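Local coordinates for protein glycerate dehydrogenase/glyoxylate reductase (Thermus thermophilus, PDB 2CUK) that probably reduces glyoxylate and hydroxypyruvate to the matching 2-hydroxyacids, using a nicotinamide cofactor, at residues A[95-100]-A[283-288]; A[155-160]-A[178-183]; A[215-220]-A[240-245]. All coordinates share one frame; numbering follows the deposited sequence.

Interaction 1 (A[95-100]-A[283-288]); sequences PGVLTE and RTTRER
Val97 and Thr285 each turn a methyl anti to the backbone N: in the valine it is CG1, at chi1 179°, and in Thr285 chi1 -67° sets OG1 beside the backbone N and puts CG2 anti to it. These two methyls carry much of the meeting between 95-100 and 283-288. The contact joins the turn that leads into helix 99-114 to the first turns of the long C-terminal helix 283-301 in this two-domain dehydrogenase of Rossmann-like parallel sheets. Val97 makes the largest share of the contact: its CG1 lies 3.4 Å from Arg288 CG, the two side chains crossing at about a right angle, and also rests against the carbonyl O of Thr285. Arg288 thus packs through its aliphatic stem, while its NH1 forms a salt bridge to Glu291. One residue on in the chain, Leu98 CA, at the N-cap of helix 99-114, lies 3.7 Å from Thr285 CG2. Gly96 to Thr99 form a type I turn, whose Gly96 O accepts from both N and OG1 of Thr99, the hydroxyl standing above the carbonyl plane. The second subunit also reaches this site, with Asp141 of that subunit accepting a hydrogen bond from Thr285 N. No direct hydrogen bond spans the two segments; a water does so instead, donating to Val97 O at 2.8 Å and lying 2.9 Å from Thr285 OG1.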
# COMPACT_ATOMS: atom_id res chain seq x y z
N PRO A 95 20.76 4.54 14.04
CA PRO A 95 19.93 3.36 14.33
C PRO A 95 18.56 3.69 14.91
O PRO A 95 18.39 4.70 15.61
CB PRO A 95 20.79 2.58 15.31
CG PRO A 95 21.45 3.68 16.10
CD PRO A 95 21.87 4.65 15.01
N GLY A 96 17.58 2.83 14.60
CA GLY A 96 16.22 3.01 15.10
C GLY A 96 15.30 3.89 14.28
O GLY A 96 14.14 3.54 14.03
N VAL A 97 15.81 5.04 13.86
CA VAL A 97 15.07 6.04 13.11
C VAL A 97 14.26 5.64 11.87
O VAL A 97 13.16 6.15 11.66
CB VAL A 97 16.03 7.19 12.70
CG1 VAL A 97 15.29 8.24 11.88
CG2 VAL A 97 16.63 7.82 13.96
N LEU A 98 14.78 4.74 11.05
CA LEU A 98 14.07 4.35 9.83
C LEU A 98 13.31 3.03 9.88
O LEU A 98 12.86 2.53 8.84
CB LEU A 98 15.05 4.33 8.65
CG LEU A 98 16.34 3.50 8.80
CD1 LEU A 98 16.01 2.02 8.90
CD2 LEU A 98 17.24 3.75 7.60
N THR A 99 13.14 2.48 11.07
CA THR A 99 12.45 1.20 11.24
C THR A 99 11.00 1.19 10.75
O THR A 99 10.65 0.42 9.85
CB THR A 99 12.47 0.75 12.71
OG1 THR A 99 13.83 0.69 13.17
CG2 THR A 99 11.84 -0.63 12.86
N GLU A 100 10.18 2.05 11.34
CA GLU A 100 8.76 2.15 10.98
C GLU A 100 8.53 2.48 9.52
O GLU A 100 7.63 1.92 8.88
CB GLU A 100 8.08 3.20 11.85
CG GLU A 100 8.09 2.88 13.33
CD GLU A 100 7.39 1.58 13.63
OE1 GLU A 100 6.22 1.43 13.21
OE2 GLU A 100 7.99 0.70 14.29
N ARG A 283 9.31 11.76 5.06
CA ARG A 283 9.93 13.06 5.30
C ARG A 283 10.39 13.22 6.74
O ARG A 283 11.51 13.65 6.99
CB ARG A 283 8.97 14.20 4.92
CG ARG A 283 9.61 15.59 5.04
CD ARG A 283 8.67 16.67 4.53
NE ARG A 283 8.39 16.52 3.11
CZ ARG A 283 9.21 16.90 2.14
NH1 ARG A 283 10.37 17.48 2.44
NH2 ARG A 283 8.88 16.70 0.87
N THR A 284 9.53 12.87 7.69
CA THR A 284 9.90 12.99 9.10
C THR A 284 11.08 12.06 9.44
O THR A 284 11.95 12.41 10.23
CB THR A 284 8.72 12.66 10.02
OG1 THR A 284 7.64 13.56 9.74
CG2 THR A 284 9.12 12.79 11.49
N THR A 285 11.10 10.88 8.83
CA THR A 285 12.17 9.93 9.06
C THR A 285 13.50 10.50 8.56
O THR A 285 14.52 10.45 9.26
CB THR A 285 11.88 8.58 8.35
OG1 THR A 285 10.75 7.96 8.98
CG2 THR A 285 13.08 7.64 8.44
N ARG A 286 13.50 11.05 7.34
CA ARG A 286 14.72 11.61 6.77
C ARG A 286 15.20 12.85 7.53
O ARG A 286 16.41 13.10 7.63
CB ARG A 286 14.51 11.93 5.28
CG ARG A 286 14.42 10.68 4.38
CD ARG A 286 15.76 9.95 4.27
NE ARG A 286 15.67 8.68 3.54
CZ ARG A 286 15.48 8.57 2.23
NH1 ARG A 286 15.37 9.65 1.47
NH2 ARG A 286 15.40 7.37 1.67
N GLU A 287 14.27 13.64 8.08
CA GLU A 287 14.66 14.82 8.85
C GLU A 287 15.22 14.35 10.18
O GLU A 287 16.18 14.92 10.70
CB GLU A 287 13.45 15.73 9.08
CG GLU A 287 12.77 16.20 7.79
CD GLU A 287 11.65 17.20 8.03
OE1 GLU A 287 10.96 17.09 9.07
OE2 GLU A 287 11.44 18.09 7.18
N ARG A 288 14.61 13.31 10.73
CA ARG A 288 15.04 12.74 12.00
C ARG A 288 16.45 12.16 11.85
O ARG A 288 17.28 12.30 12.75
CB ARG A 288 14.05 11.66 12.45
CG ARG A 288 14.42 10.93 13.74
CD ARG A 288 14.62 11.88 14.91
NE ARG A 288 15.02 11.17 16.11
CZ ARG A 288 15.58 11.74 17.17
NH1 ARG A 288 15.80 13.05 17.18
NH2 ARG A 288 15.92 11.01 18.22
O HOH W 1 10.75 5.48 10.50

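Interaction 2 (A[155-160]-A[178-183]); sequences IGQAVA and KPLPYP
The Tyr182 ring meets Ala160 CB obliquely, has the CG of its neighbour Pro181 over one face, offset toward the rim, and holds a water in plane at its edge. The methyl of Ala160, its CB, lies 3.9 Å from Tyr182 CZ and 3.8 Å from Tyr182 OH, so it touches the phenol end of the ring. With CG anti to the carbonyl carbon (chi1 -42°), the tyrosine sends this end from the loop toward helix 154-165. The edge water is 2.7 Å from Tyr182 OH and donates to Gln157 O at 2.9 Å, linking the phenol to the helix backbone. Val170 of strand 169-173 touches both Ala160 and Tyr182, so their meeting continues onto the sheet.

One turn back along the helix, Gln157 crosses Leu180 at about a right angle. Its amide oxygen OE1 approaches Leu180 CD2 to 3.8 Å, and its CG faces CD1 of the same leucine. The amide nitrogen NE2 bonds instead to Met152 O, in the loop that leads into the helix. Lys178, at the exposed margin, brings its NZ only to 4.1 Å from Gln157 NE2, which is proximity between two donors and no bond.

In the Rossmann-type domain this contact lays the loop after the second strand against the helix that follows the glycine-rich turn, where Gly156 fits the last glycine of a GxGxxG pattern. With van der Waals touches and one water between phenol and helix carbonyl, the fit of loop to helix rests on shape and on that water, with no direct polar bond across.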
# COMPACT_ATOMS: atom_id res chain seq x y z
N ILE A 155 13.06 -4.07 12.16
CA ILE A 155 12.21 -3.92 10.98
C ILE A 155 11.33 -5.16 10.81
O ILE A 155 10.12 -5.04 10.63
CB ILE A 155 13.05 -3.68 9.71
CG1 ILE A 155 13.79 -2.34 9.85
CG2 ILE A 155 12.15 -3.65 8.47
CD1 ILE A 155 14.71 -2.01 8.70
N GLY A 156 11.94 -6.34 10.88
CA GLY A 156 11.17 -7.57 10.73
C GLY A 156 10.05 -7.66 11.75
O GLY A 156 8.95 -8.10 11.44
N GLN A 157 10.33 -7.24 12.98
CA GLN A 157 9.32 -7.27 14.03
C GLN A 157 8.22 -6.25 13.77
O GLN A 157 7.06 -6.50 14.07
CB GLN A 157 9.98 -7.02 15.39
CG GLN A 157 10.89 -8.15 15.84
CD GLN A 157 11.59 -7.86 17.15
OE1 GLN A 157 10.95 -7.57 18.16
NE2 GLN A 157 12.92 -7.95 17.14
N ALA A 158 8.60 -5.10 13.22
CA ALA A 158 7.62 -4.06 12.91
C ALA A 158 6.73 -4.56 11.77
O ALA A 158 5.53 -4.30 11.75
CB ALA A 158 8.32 -2.78 12.49
N VAL A 159 7.31 -5.29 10.83
CA VAL A 159 6.54 -5.82 9.71
C VAL A 159 5.54 -6.85 10.22
O VAL A 159 4.36 -6.84 9.84
CB VAL A 159 7.46 -6.44 8.63
CG1 VAL A 159 6.62 -7.17 7.59
CG2 VAL A 159 8.29 -5.33 7.95
N ALA A 160 6.00 -7.74 11.10
CA ALA A 160 5.15 -8.78 11.66
C ALA A 160 3.94 -8.19 12.38
O ALA A 160 2.83 -8.71 12.27
CB ALA A 160 5.95 -9.64 12.63
N LYS A 178 14.23 -15.77 18.95
CA LYS A 178 13.93 -14.64 19.81
C LYS A 178 12.63 -14.89 20.55
O LYS A 178 11.75 -15.60 20.06
CB LYS A 178 13.83 -13.35 18.98
CG LYS A 178 15.13 -12.96 18.30
CD LYS A 178 15.09 -11.53 17.78
CE LYS A 178 16.50 -11.02 17.50
NZ LYS A 178 16.66 -9.59 17.86
N PRO A 179 12.50 -14.33 21.76
CA PRO A 179 11.29 -14.50 22.58
C PRO A 179 10.07 -13.80 22.00
O PRO A 179 9.56 -12.84 22.57
CB PRO A 179 11.72 -13.92 23.93
CG PRO A 179 12.62 -12.80 23.52
CD PRO A 179 13.47 -13.45 22.44
N LEU A 180 9.60 -14.30 20.86
CA LEU A 180 8.44 -13.73 20.19
C LEU A 180 7.34 -14.78 20.07
O LEU A 180 7.62 -15.97 20.06
CB LEU A 180 8.84 -13.22 18.79
CG LEU A 180 9.89 -12.11 18.75
CD1 LEU A 180 10.37 -11.90 17.32
CD2 LEU A 180 9.29 -10.82 19.32
N PRO A 181 6.08 -14.34 19.97
CA PRO A 181 4.96 -15.28 19.86
C PRO A 181 4.77 -15.81 18.44
O PRO A 181 3.64 -15.90 17.95
CB PRO A 181 3.78 -14.46 20.33
CG PRO A 181 4.12 -13.09 19.80
CD PRO A 181 5.59 -12.96 20.15
N TYR A 182 5.87 -16.16 17.78
CA TYR A 182 5.80 -16.68 16.41
C TYR A 182 6.68 -17.92 16.27
O TYR A 182 7.73 -18.02 16.91
CB TYR A 182 6.31 -15.65 15.39
CG TYR A 182 5.86 -14.23 15.61
CD1 TYR A 182 4.51 -13.88 15.59
CD2 TYR A 182 6.80 -13.22 15.81
CE1 TYR A 182 4.11 -12.55 15.76
CE2 TYR A 182 6.41 -11.90 15.99
CZ TYR A 182 5.07 -11.57 15.96
OH TYR A 182 4.70 -10.25 16.12
N PRO A 183 6.25 -18.88 15.45
CA PRO A 183 7.02 -20.11 15.24
C PRO A 183 8.37 -19.82 14.58
O PRO A 183 8.44 -19.10 13.59
CB PRO A 183 6.11 -20.94 14.33
CG PRO A 183 4.75 -20.53 14.78
CD PRO A 183 4.88 -19.03 14.91
O HOH W 2 6.87 -8.58 16.02

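Interaction 3 (A[215-220]-A[240-245]); sequences RLFAMK and VEALRG
Two segments come side by side here, with Phe217 CA and Ala242 CA, 6.5 Å apart, as the nearest pair of CA atoms. Segment 215-220 lies on helix 213-216 and the chain beyond, 240-245 on helix 236-243. They belong to the Rossmann-type nucleotide-binding domain, where these helices precede the parallel neighbouring strands 224-227 and 249-252.

Phe217 and Ala242 make most of the contact. The phenylalanine CG is anti to the carbonyl carbon (chi1 -78°), which swings the ring across to the second helix although the backbone does not aim it there. Ala242 CB then lies over one face in a CH-pi contact, 4.2 Å from the ring centroid and 20° off the normal. Beside it, Glu241 CB comes to 4.1 Å from Phe217 CZ, while the carboxylate of Glu241 forms a salt bridge with Arg213 through OE2. The ring also meets that of His246 with planes inclined at about 35°. Deeper in, Leu216 CB packs against Ala242 CB at 4.3 Å, and the leucine side chain continues onto Ala238 and Leu239. The nearest approach between the segments is Phe217 CZ to Ala242 CA, 3.6 Å.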
# COMPACT_ATOMS: atom_id res chain seq x y z
N ARG A 215 16.35 -21.80 -4.05
CA ARG A 215 15.45 -21.36 -2.99
C ARG A 215 14.19 -20.68 -3.53
O ARG A 215 13.11 -20.83 -2.96
CB ARG A 215 16.19 -20.44 -2.02
CG ARG A 215 17.29 -21.17 -1.25
CD ARG A 215 17.61 -20.50 0.07
NE ARG A 215 18.56 -21.29 0.85
CZ ARG A 215 19.88 -21.23 0.69
NH1 ARG A 215 20.43 -20.42 -0.21
NH2 ARG A 215 20.66 -22.01 1.44
N LEU A 216 14.33 -19.94 -4.63
CA LEU A 216 13.18 -19.26 -5.23
C LEU A 216 12.16 -20.27 -5.72
O LEU A 216 10.95 -20.11 -5.51
CB LEU A 216 13.63 -18.36 -6.39
CG LEU A 216 14.38 -17.08 -5.99
CD1 LEU A 216 14.99 -16.43 -7.22
CD2 LEU A 216 13.41 -16.11 -5.30
N PHE A 217 12.63 -21.33 -6.37
CA PHE A 217 11.73 -22.37 -6.87
C PHE A 217 11.32 -23.33 -5.76
O PHE A 217 10.49 -24.21 -5.98
CB PHE A 217 12.38 -23.10 -8.04
CG PHE A 217 12.32 -22.34 -9.33
CD1 PHE A 217 11.13 -22.26 -10.05
CD2 PHE A 217 13.44 -21.67 -9.82
CE1 PHE A 217 11.05 -21.53 -11.24
CE2 PHE A 217 13.38 -20.94 -11.01
CZ PHE A 217 12.18 -20.87 -11.72
N ALA A 218 11.90 -23.16 -4.57
CA ALA A 218 11.54 -24.00 -3.43
C ALA A 218 10.34 -23.35 -2.77
O ALA A 218 9.60 -23.99 -2.03
CB ALA A 218 12.70 -24.10 -2.45
N MET A 219 10.15 -22.06 -3.03
CA MET A 219 9.01 -21.34 -2.47
C MET A 219 7.75 -21.93 -3.10
O MET A 219 7.81 -22.53 -4.18
CB MET A 219 9.13 -19.84 -2.78
CG MET A 219 10.22 -19.14 -1.96
SD MET A 219 10.44 -17.39 -2.35
CE MET A 219 8.76 -16.75 -2.01
N LYS A 220 6.60 -21.79 -2.45
CA LYS A 220 5.43 -22.40 -3.07
C LYS A 220 4.97 -21.66 -4.33
O LYS A 220 5.20 -20.47 -4.50
CB LYS A 220 4.25 -22.67 -2.07
CG LYS A 220 3.75 -21.44 -1.28
CD LYS A 220 3.30 -21.79 0.18
CE LYS A 220 1.77 -21.88 0.33
NZ LYS A 220 1.37 -22.32 1.68
N VAL A 240 13.68 -13.40 -12.14
CA VAL A 240 12.97 -13.21 -13.41
C VAL A 240 12.41 -14.55 -13.88
O VAL A 240 11.26 -14.64 -14.31
CB VAL A 240 13.92 -12.67 -14.51
CG1 VAL A 240 13.22 -12.74 -15.88
CG2 VAL A 240 14.32 -11.23 -14.21
N GLU A 241 13.23 -15.59 -13.80
CA GLU A 241 12.82 -16.93 -14.20
C GLU A 241 11.59 -17.40 -13.41
O GLU A 241 10.62 -17.88 -13.99
CB GLU A 241 13.97 -17.91 -13.98
CG GLU A 241 15.18 -17.65 -14.86
CD GLU A 241 16.37 -18.55 -14.50
OE1 GLU A 241 16.15 -19.62 -13.89
OE2 GLU A 241 17.52 -18.19 -14.84
N ALA A 242 11.65 -17.25 -12.09
CA ALA A 242 10.59 -17.68 -11.19
C ALA A 242 9.30 -16.88 -11.32
O ALA A 242 8.22 -17.37 -10.98
CB ALA A 242 11.08 -17.61 -9.73
N LEU A 243 9.41 -15.65 -11.81
CA LEU A 243 8.24 -14.80 -11.96
C LEU A 243 7.41 -15.09 -13.20
O LEU A 243 6.27 -14.65 -13.31
CB LEU A 243 8.65 -13.32 -11.97
CG LEU A 243 9.04 -12.73 -10.61
CD1 LEU A 243 9.61 -11.35 -10.81
CD2 LEU A 243 7.81 -12.67 -9.72
N ARG A 244 7.97 -15.83 -14.15
CA ARG A 244 7.23 -16.12 -15.37
C ARG A 244 6.01 -17.00 -15.15
O ARG A 244 5.03 -16.88 -15.88
CB ARG A 244 8.16 -16.72 -16.43
CG ARG A 244 9.21 -15.72 -16.90
CD ARG A 244 9.91 -16.15 -18.18
NE ARG A 244 11.02 -15.27 -18.51
CZ ARG A 244 10.90 -14.00 -18.89
NH1 ARG A 244 9.70 -13.45 -19.00
NH2 ARG A 244 11.98 -13.28 -19.16
N GLY A 245 6.04 -17.86 -14.12
CA GLY A 245 4.90 -18.71 -13.87
C GLY A 245 4.83 -19.37 -12.49
O GLY A 245 3.76 -19.80 -12.06

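The three contacts illustrate how contacts of different reach build one chain: interaction 1 joins segments 183 residues apart, and the other two, both falling between those segments, are local to the nucleotide-binding domain. Interactions 1 and 2, with centres about 20 Å apart, touch directly: Thr99 CG2 lies 3.7 Å from Ile155 N, and Glu100 and Leu98 also pack against helix 154-165. Helix 99-114 thus begins between the C-terminal helix and the helix following the glycine-rich turn, which in Rossmann folds is associated with cofactor binding. Interaction 3 stands apart, across the chain's centre from interaction 1; its nearest atoms stay about 21 Å from interaction 1 and about 14 Å from interaction 2.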